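Local coordinates for putative glyoxalase superfamily protein (PDB 3IUZ), which probably acts as an iron(II)-dependent dioxygenase of the 2-oxoadipate dioxygenase/decarboxylase family, within the glyoxalase superfamily, at residues A[169-174]-A[198-203]. Sequence-based numbering, arbitrary orientation.
Sequences DPLTPR and GLLVPC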
loop_
_atom_site.group_PDB
_atom_site.type_symbol
_atom_site.label_atom_id
_atom_site.label_comp_id
_atom_site.label_asym_id
_atom_site.label_seq_id
_atom_site.Cartn_x
_atom_site.Cartn_y
_atom_site.Cartn_z
ATOM N N ASP A 169 5.106 -4.156 -17.030
ATOM C CA ASP A 169 5.143 -5.129 -15.934
ATOM C C ASP A 169 6.398 -4.923 -15.112
ATOM O O ASP A 169 7.535 -5.210 -15.561
ATOM C CB ASP A 169 5.047 -6.570 -16.451
ATOM C CG ASP A 169 4.940 -7.599 -15.305
ATOM O OD1 ASP A 169 5.153 -7.213 -14.134
ATOM O OD2 ASP A 169 4.613 -8.787 -15.586
ATOM N N PRO A 170 6.240 -4.389 -13.890
ATOM C CA PRO A 170 7.415 -4.138 -13.057
ATOM C C PRO A 170 8.061 -5.355 -12.396
ATOM O O PRO A 170 9.165 -5.250 -11.861
ATOM C CB PRO A 170 6.834 -3.235 -11.961
ATOM C CG PRO A 170 5.477 -3.860 -11.759
ATOM C CD PRO A 170 4.996 -4.133 -13.137
ATOM N N LEU A 171 7.406 -6.503 -12.433
ATOM C CA LEU A 171 7.916 -7.696 -11.727
ATOM C C LEU A 171 8.926 -8.448 -12.606
ATOM O O LEU A 171 8.558 -9.283 -13.404
ATOM C CB LEU A 171 6.735 -8.597 -11.364
ATOM C CG LEU A 171 7.103 -9.713 -10.357
ATOM C CD1 LEU A 171 7.463 -9.161 -9.015
ATOM C CD2 LEU A 171 5.939 -10.721 -10.224
ATOM N N THR A 172 10.195 -8.176 -12.396
ATOM C CA THR A 172 11.240 -8.595 -13.288
ATOM C C THR A 172 11.515 -10.124 -13.133
ATOM O O THR A 172 11.086 -10.739 -12.150
ATOM C CB THR A 172 12.530 -7.842 -12.995
ATOM O OG1 THR A 172 13.109 -8.318 -11.776
ATOM C CG2 THR A 172 12.331 -6.297 -12.980
ATOM N N PRO A 173 12.286 -10.702 -14.063
ATOM C CA PRO A 173 12.601 -12.125 -13.943
ATOM C C PRO A 173 13.406 -12.466 -12.707
ATOM O O PRO A 173 13.227 -13.526 -12.131
ATOM C CB PRO A 173 13.417 -12.428 -15.189
ATOM C CG PRO A 173 13.227 -11.263 -16.136
ATOM C CD PRO A 173 12.587 -10.160 -15.405
ATOM N N ARG A 174 14.319 -11.581 -12.339
ATOM C CA ARG A 174 15.102 -11.772 -11.143
ATOM C C ARG A 174 14.180 -11.696 -9.916
ATOM O O ARG A 174 14.374 -12.451 -8.952
ATOM C CB ARG A 174 16.191 -10.714 -11.079
ATOM C CG ARG A 174 17.037 -10.814 -9.840
ATOM C CD ARG A 174 17.968 -12.032 -9.857
ATOM N NE ARG A 174 18.786 -12.031 -8.651
ATOM C CZ ARG A 174 19.414 -13.090 -8.157
ATOM N NH1 ARG A 174 19.383 -14.291 -8.767
ATOM N NH2 ARG A 174 20.054 -12.959 -7.037
ATOM N N GLY A 198 14.196 -4.698 -2.832
ATOM C CA GLY A 198 14.534 -3.618 -3.771
ATOM C C GLY A 198 13.802 -3.749 -5.104
ATOM O O GLY A 198 13.462 -2.757 -5.729
ATOM N N LEU A 199 13.576 -4.989 -5.533
ATOM C CA LEU A 199 12.972 -5.256 -6.831
ATOM C C LEU A 199 11.489 -5.201 -6.719
ATOM O O LEU A 199 10.816 -4.908 -7.715
ATOM C CB LEU A 199 13.368 -6.626 -7.365
ATOM C CG LEU A 199 14.842 -6.779 -7.774
ATOM C CD1 LEU A 199 15.159 -8.293 -8.007
ATOM C CD2 LEU A 199 15.090 -5.916 -9.020
ATOM N N LEU A 200 10.962 -5.452 -5.528
ATOM C CA LEU A 200 9.514 -5.421 -5.364
ATOM C C LEU A 200 8.978 -4.015 -5.154
ATOM O O LEU A 200 7.837 -3.729 -5.548
ATOM C CB LEU A 200 9.051 -6.305 -4.203
ATOM C CG LEU A 200 9.276 -7.814 -4.397
ATOM C CD1 LEU A 200 8.761 -8.587 -3.159
ATOM C CD2 LEU A 200 8.570 -8.337 -5.699
ATOM N N VAL A 201 9.763 -3.158 -4.512
ATOM C CA VAL A 201 9.266 -1.830 -4.171
ATOM C C VAL A 201 8.743 -1.054 -5.409
ATOM O O VAL A 201 7.649 -0.441 -5.325
ATOM C CB VAL A 201 10.287 -1.043 -3.338
ATOM C CG1 VAL A 201 9.979 0.484 -3.368
ATOM C CG2 VAL A 201 10.354 -1.621 -1.889
ATOM N N PRO A 202 9.436 -1.123 -6.552
ATOM C CA PRO A 202 8.933 -0.421 -7.742
ATOM C C PRO A 202 7.642 -0.960 -8.353
ATOM O O PRO A 202 7.090 -0.304 -9.243
ATOM C CB PRO A 202 10.123 -0.513 -8.731
ATOM C CG PRO A 202 11.319 -0.622 -7.843
ATOM C CD PRO A 202 10.809 -1.596 -6.776
ATOM N N CYS A 203 7.118 -2.107 -7.875
ATOM C CA CYS A 203 5.813 -2.582 -8.325
ATOM C C CYS A 203 4.676 -1.753 -7.740
ATOM O O CYS A 203 3.557 -1.698 -8.298
ATOM C CB CYS A 203 5.598 -4.059 -7.917
ATOM S SG CYS A 203 6.834 -5.214 -8.593
HETATM O O HOH W 1 10.398 -6.497 -9.918
#
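Leu171 carries CG trans to its backbone N (chi1 -167°), and Leu200 carries its own trans to the carbonyl carbon (chi1 -66°). The two side chains lie side by side, pointing the same way, with Leu171 CD1 3.6 Å from Leu200 CD2. Cys203 SG lies beside its backbone N and meets Pro170 CG at 3.7 Å, while Leu171 CD1, one residue after Pro170, also touches Cys203 SG. The Pro170 ring also rests on the backbone, Pro170 CG lying 3.7 Å from Cys203 CA. Ile106 of helix 101-110 touches Leu171, Leu200 and Cys203, extending this apolar patch. At the outer end, the aliphatic part of Arg174 crosses Leu199 at a slant, Arg174 CG 3.6 Å from Leu199 CD1. Arg174 NE forms a salt bridge with Glu195 OE2.

No direct hydrogen bond joins 169-174 to 198-203. One water bridges them instead, donating to Pro170 O (2.6 Å) and to Leu199 O (2.7 Å) and accepting from Thr172 N at 3.0 Å. Before helix 173-185, Asp169 OD1 takes the N-H of Leu171 N in an Asx turn (2.9 Å, 161°) and pairs with Arg105, while Thr172 OG1 N-caps the helix through Ala175 N. The entry to helix 173-185 thus packs on the last part of helix 190-200 and the 3-10 segment 201-203 through apolar contact, with one water hydrogen-bonded to three backbone groups at the otherwise apolar interface.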